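Local coordinates for protein glucanase (Klebsiella pneumoniae, PDB 5GY3) that probably hydrolyses internal beta-1,4-glucosidic linkages in cellulose and related beta-glucans, as an endoglucanase of glycoside hydrolase family 8, at residues W158-F161 with A162-T165; W170-L173 with Q174-Q178; Q178-L181 with G182-G185. All coordinates share one frame; numbering follows the deposited sequence.

Contact 1 (W158-F161 with A162-T165)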
# COMPACT_ATOMS: atom_id res chain seq x y z
N TRP A 158 0.37 -10.05 3.66
CA TRP A 158 -0.35 -10.92 4.58
C TRP A 158 0.03 -12.38 4.37
O TRP A 158 0.15 -13.15 5.34
CB TRP A 158 -1.86 -10.74 4.42
CG TRP A 158 -2.34 -9.37 4.79
CD1 TRP A 158 -1.59 -8.33 5.28
CD2 TRP A 158 -3.69 -8.89 4.70
NE1 TRP A 158 -2.40 -7.24 5.51
CE2 TRP A 158 -3.69 -7.55 5.15
CE3 TRP A 158 -4.90 -9.46 4.28
CZ2 TRP A 158 -4.85 -6.78 5.21
CZ3 TRP A 158 -6.05 -8.70 4.33
CH2 TRP A 158 -6.02 -7.37 4.79
N ARG A 159 0.21 -12.79 3.11
CA ARG A 159 0.62 -14.17 2.85
C ARG A 159 2.01 -14.43 3.42
O ARG A 159 2.24 -15.47 4.05
CB ARG A 159 0.57 -14.45 1.34
CG ARG A 159 0.99 -15.87 0.95
CD ARG A 159 1.86 -15.88 -0.30
NE ARG A 159 2.66 -14.63 -0.39
CZ ARG A 159 3.95 -14.54 -0.12
NH1 ARG A 159 4.60 -15.62 0.26
NH2 ARG A 159 4.57 -13.38 -0.25
N ALA A 160 2.92 -13.47 3.26
CA ALA A 160 4.26 -13.61 3.84
C ALA A 160 4.20 -13.69 5.35
O ALA A 160 4.90 -14.51 5.96
CB ALA A 160 5.15 -12.44 3.41
N PHE A 161 3.37 -12.85 5.98
CA PHE A 161 3.22 -12.92 7.44
C PHE A 161 2.78 -14.32 7.87
O PHE A 161 3.34 -14.90 8.81
CB PHE A 161 2.20 -11.90 7.93
CG PHE A 161 2.56 -10.45 7.66
CD1 PHE A 161 3.86 -10.07 7.37
CD2 PHE A 161 1.57 -9.47 7.71
CE1 PHE A 161 4.18 -8.72 7.14
CE2 PHE A 161 1.87 -8.13 7.49
CZ PHE A 161 3.18 -7.76 7.19
N ALA A 162 1.77 -14.86 7.19
CA ALA A 162 1.22 -16.15 7.58
C ALA A 162 2.26 -17.26 7.51
O ALA A 162 2.21 -18.20 8.31
CB ALA A 162 0.03 -16.51 6.69
N GLU A 163 3.19 -17.19 6.56
CA GLU A 163 4.23 -18.21 6.47
C GLU A 163 5.19 -18.17 7.65
O GLU A 163 5.91 -19.16 7.87
CB GLU A 163 5.02 -18.03 5.19
CG GLU A 163 4.18 -18.05 3.93
CD GLU A 163 5.03 -17.90 2.69
OE1 GLU A 163 5.61 -16.80 2.47
OE2 GLU A 163 5.15 -18.88 1.93
N ARG A 164 5.25 -17.05 8.37
CA ARG A 164 6.18 -16.77 9.45
C ARG A 164 5.54 -16.94 10.83
O ARG A 164 6.15 -17.55 11.72
CB ARG A 164 6.71 -15.33 9.28
CG ARG A 164 7.41 -14.69 10.50
CD ARG A 164 8.85 -15.13 10.61
NE ARG A 164 9.47 -14.69 11.85
CZ ARG A 164 10.64 -15.14 12.29
NH1 ARG A 164 11.31 -16.04 11.58
NH2 ARG A 164 11.14 -14.70 13.44
N THR A 165 4.33 -16.44 11.02
CA THR A 165 3.78 -16.36 12.36
C THR A 165 2.27 -16.15 12.29
O THR A 165 1.75 -15.62 11.29
CB THR A 165 4.45 -15.22 13.16
OG1 THR A 165 3.99 -15.24 14.52
CG2 THR A 165 4.17 -13.85 12.53

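Contact 2 (W170-L173 with Q174-Q178)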
# COMPACT_ATOMS: atom_id res chain seq x y z
N TRP A 170 -3.64 -14.66 10.13
CA TRP A 170 -3.33 -13.93 8.90
C TRP A 170 -4.05 -14.55 7.71
O TRP A 170 -4.50 -13.83 6.80
CB TRP A 170 -1.82 -13.89 8.66
CG TRP A 170 -1.12 -12.87 9.52
CD1 TRP A 170 -0.26 -13.12 10.56
CD2 TRP A 170 -1.28 -11.45 9.45
NE1 TRP A 170 0.14 -11.92 11.13
CE2 TRP A 170 -0.46 -10.89 10.47
CE3 TRP A 170 -2.02 -10.59 8.62
CZ2 TRP A 170 -0.37 -9.51 10.68
CZ3 TRP A 170 -1.91 -9.21 8.83
CH2 TRP A 170 -1.11 -8.69 9.86
N ARG A 171 -4.16 -15.88 7.70
CA ARG A 171 -4.90 -16.53 6.62
C ARG A 171 -6.37 -16.16 6.65
O ARG A 171 -6.98 -15.91 5.60
CB ARG A 171 -4.72 -18.05 6.71
CG ARG A 171 -3.41 -18.54 6.15
CD ARG A 171 -3.52 -19.99 5.74
NE ARG A 171 -2.26 -20.52 5.26
CZ ARG A 171 -2.03 -21.81 5.02
NH1 ARG A 171 -2.99 -22.70 5.23
NH2 ARG A 171 -0.84 -22.20 4.59
N THR A 172 -6.96 -16.09 7.85
CA THR A 172 -8.35 -15.66 7.96
C THR A 172 -8.52 -14.22 7.49
O THR A 172 -9.49 -13.90 6.79
CB THR A 172 -8.83 -15.82 9.40
OG1 THR A 172 -8.96 -17.22 9.70
CG2 THR A 172 -10.18 -15.11 9.62
N LEU A 173 -7.59 -13.34 7.87
CA LEU A 173 -7.67 -11.96 7.42
C LEU A 173 -7.60 -11.88 5.90
O LEU A 173 -8.35 -11.13 5.27
CB LEU A 173 -6.55 -11.12 8.06
CG LEU A 173 -6.73 -9.60 7.94
CD1 LEU A 173 -7.85 -9.09 8.87
CD2 LEU A 173 -5.42 -8.84 8.18
N GLN A 174 -6.71 -12.67 5.30
CA GLN A 174 -6.63 -12.69 3.84
C GLN A 174 -7.92 -13.21 3.22
O GLN A 174 -8.43 -12.62 2.26
CB GLN A 174 -5.44 -13.51 3.39
CG GLN A 174 -5.45 -13.76 1.90
CD GLN A 174 -4.08 -13.80 1.31
OE1 GLN A 174 -3.87 -13.35 0.17
NE2 GLN A 174 -3.12 -14.34 2.06
N THR A 175 -8.47 -14.31 3.76
CA THR A 175 -9.73 -14.84 3.26
C THR A 175 -10.84 -13.81 3.35
O THR A 175 -11.61 -13.61 2.40
CB THR A 175 -10.11 -16.09 4.06
OG1 THR A 175 -9.19 -17.14 3.76
CG2 THR A 175 -11.53 -16.52 3.71
N ASP A 176 -10.95 -13.15 4.51
CA ASP A 176 -12.02 -12.18 4.72
C ASP A 176 -11.82 -10.94 3.86
O ASP A 176 -12.79 -10.33 3.40
CB ASP A 176 -12.09 -11.83 6.20
CG ASP A 176 -12.76 -12.94 7.04
OD1 ASP A 176 -13.37 -13.85 6.44
OD2 ASP A 176 -12.69 -12.89 8.30
N GLY A 177 -10.56 -10.53 3.65
CA GLY A 177 -10.30 -9.32 2.88
C GLY A 177 -10.56 -9.52 1.40
O GLY A 177 -11.12 -8.64 0.73
N GLN A 178 -10.19 -10.69 0.87
CA GLN A 178 -10.58 -11.01 -0.49
C GLN A 178 -12.10 -11.08 -0.62
O GLN A 178 -12.67 -10.56 -1.59
CB GLN A 178 -9.92 -12.32 -0.92
CG GLN A 178 -8.41 -12.20 -1.00
CD GLN A 178 -7.77 -13.42 -1.61
OE1 GLN A 178 -8.41 -14.18 -2.33
NE2 GLN A 178 -6.49 -13.61 -1.33
O HOH W 1 -2.55 -14.79 4.48

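Contact 3 (Q178-L181 with G182-G185)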
# COMPACT_ATOMS: atom_id res chain seq x y z
N GLN A 178 -10.19 -10.69 0.87
CA GLN A 178 -10.58 -11.01 -0.49
C GLN A 178 -12.10 -11.08 -0.62
O GLN A 178 -12.67 -10.56 -1.59
CB GLN A 178 -9.92 -12.32 -0.92
CG GLN A 178 -8.41 -12.20 -1.00
CD GLN A 178 -7.77 -13.42 -1.61
OE1 GLN A 178 -8.41 -14.18 -2.33
NE2 GLN A 178 -6.49 -13.61 -1.33
N ALA A 179 -12.78 -11.69 0.35
CA ALA A 179 -14.23 -11.79 0.27
C ALA A 179 -14.89 -10.42 0.32
O ALA A 179 -15.82 -10.15 -0.45
CB ALA A 179 -14.78 -12.68 1.39
N LEU A 180 -14.42 -9.54 1.21
CA LEU A 180 -15.01 -8.20 1.27
C LEU A 180 -14.75 -7.44 -0.02
O LEU A 180 -15.68 -6.84 -0.59
CB LEU A 180 -14.45 -7.43 2.48
CG LEU A 180 -15.06 -7.80 3.83
CD1 LEU A 180 -14.19 -7.24 4.96
CD2 LEU A 180 -16.54 -7.31 3.95
N LEU A 181 -13.51 -7.46 -0.51
CA LEU A 181 -13.20 -6.78 -1.76
C LEU A 181 -14.07 -7.30 -2.90
O LEU A 181 -14.52 -6.52 -3.75
CB LEU A 181 -11.71 -6.93 -2.08
CG LEU A 181 -11.16 -6.34 -3.39
CD1 LEU A 181 -11.45 -4.84 -3.47
CD2 LEU A 181 -9.66 -6.62 -3.55
N GLY A 182 -14.33 -8.62 -2.91
CA GLY A 182 -15.18 -9.19 -3.95
C GLY A 182 -16.59 -8.65 -3.91
O GLY A 182 -17.28 -8.61 -4.94
N GLN A 183 -17.04 -8.20 -2.74
CA GLN A 183 -18.37 -7.63 -2.60
C GLN A 183 -18.40 -6.13 -2.88
O GLN A 183 -19.49 -5.58 -2.99
CB GLN A 183 -18.91 -7.90 -1.19
CG GLN A 183 -19.07 -9.39 -0.90
CD GLN A 183 -19.24 -9.68 0.58
OE1 GLN A 183 -19.54 -8.79 1.36
NE2 GLN A 183 -19.04 -10.94 0.97
N MET A 184 -17.25 -5.48 -3.01
CA MET A 184 -17.22 -4.05 -3.28
C MET A 184 -17.38 -3.78 -4.77
O MET A 184 -17.17 -4.66 -5.62
CB MET A 184 -15.91 -3.44 -2.78
CG MET A 184 -15.65 -3.60 -1.29
SD MET A 184 -14.02 -2.94 -0.88
CE MET A 184 -13.92 -3.34 0.87
N GLY A 185 -17.76 -2.55 -5.10
CA GLY A 185 -17.79 -2.11 -6.49
C GLY A 185 -19.07 -1.37 -6.79
O GLY A 185 -20.15 -1.84 -6.40

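Contact 1 (W158-F161 with A162-T165)
Arg159 and Glu163, one turn apart on helix 155-164, meet in an i/i+4 salt bridge in which NH1 of Arg159 lies 2.7 Å from OE1 of Glu163. The two side chains approach at a slant: the bridge runs from one nitrogen to one oxygen, with the guanidinium and carboxylate planes 75° apart, and OE2 of Glu163 stays 3.7 Å from NH1 of Arg159. The arginine is bent rather than extended. Its CG is anti to the backbone N (chi1 179°), and the chain then turns at chi2 and chi3; NH1 reaches forward to Glu163, while NH2 makes a weak hydrogen bond back to Pro156 O. Glu163 rises beside its own backbone N, and its CG passes 3.2 Å from Arg159 O.

The pair belongs to what is probably one of the helices of the (alpha/alpha)6 barrel known for family 8. Ala162 N donates to Trp158 O at 3.0 Å. Near the C-terminal part of helix 155-164, Phe161 O accepts two amides: Thr165 N nearly in line with the C=O bond, at 2.9 Å, and Arg164 N from above the carbonyl plane, 56° out of it. CB of Arg164 lies 3.4 Å from the same Phe161 O. The rest of the Arg164 chain leads away to a salt bridge with Asp113 of helix 106-123. On the buried side, the ring of Phe161 meets Trp170 edge-to-face and also packs on Thr90 and Ala93 of helix 86-103.

Contact 2 (W170-L173 with Q174-Q178)
Gln174 N bonds to Trp170 O at 2.9 Å, the first of five successive i/i+4 backbone bonds that carry the alpha-helix through 170-178. Asp176 N to Thr172 O and Gly177 N to Leu173 O are both 2.8 Å long. The same Trp170 carbonyl receives a weak bond from a water that also lies next to NE2 of Gln174, at a separation so short that the details of this second bond are doubtful. The amide of Gln174 comes near this water because its chain starts anti to the backbone N and bends at chi2 (146°), carrying the group back beside the preceding turn. Its other end, OE1, takes a weak bond from NE2 of Gln178, so the amide has a partner at both ends, though neither is a firm one.

On another side of the helix, Thr172 and Asp176 lie alongside each other and point the same way. The methyl CG2 of Thr172 touches the carboxylate at OD2 of Asp176, 3.6 Å away, while the threonine hydroxyl turns back to Thr168 O. The carboxylate is buried and its charge is met outside the helix: OD1 by Arg130 in a salt bridge, OD2 by the backbone N of Gln131. Asp176 thereby ties helix 167-183 to strand 130-133, against which Leu173 also packs through Gln131 and Met133. Trp170 packs on Thr116, Leu119 and Leu120 of helix 106-123 and on Ala162 of helix 155-164, while Gln174 and Gln178 both lean on Phe155 of helix 155-164.

Contact 3 (Q178-L181 with G182-G185)
Over residues 178-184 the backbone bonding shifts from i/i+4, with Gly182 N on Gln178 O at 2.9 Å, to the i/i+3 pattern of a 3-10 turn at the C-terminal end of the helix, where Gln183 N bonds to Leu180 O (and weakly to Ala179 O) and Met184 N to Leu181 O, the last from 68° out of the carbonyl plane.

Met184 lies against this last turn, its CA–CB bond directed toward residues 178-181. With CG beside its own backbone N (chi1 -59°) and the rest of the chain extended, it lays CG 3.3 Å from Leu180 O. Its SD then meets Leu181 across a right-angled crossing of the two side chains, 4.1 Å from CD1 of Leu181, and its methyl CE comes 4.4 Å from CB of Leu180. These are apolar contacts, and all three side chains are buried. Gln183, by contrast, is exposed and runs over the more open side, with its CG 3.4 Å from Ala179 O. Its chain is also extended beyond CG, and the amide NE2 of Gln183 ends 3.6 Å from that same Ala179 O.

Further out, the methionine also touches Pro150, Phe153 and Pro192 of nearby loops and Met204 of strand 204-206. Leu180 packs on that same Met204 and on Arg130 and Val132 of strand 130-133, and Leu181 rests on Phe155 of helix 155-164.

Overall arrangement
Contact 1 belongs to helix 155-164, whereas contacts 2 and 3 lie in series along helix 167-183 and share Gln178. All three are partly buried, centred 16 to 17 Å from the centre of the chain, and each mixes buried and exposed residues. Contacts 1 and 2 touch directly, with CZ3 of Trp158 3.5 Å from Leu173 O; contacts 1 and 3 do not touch. Their chemistry follows their position: contact 2, mid-helix, has regular i/i+4 bonding, while contacts 1 and 3 include amides well above carbonyl planes, one beside an ion pair, the other packed with methionine and leucine. The side chain of Trp158 is about 8 Å from that of Asp87, the predicted nucleophile.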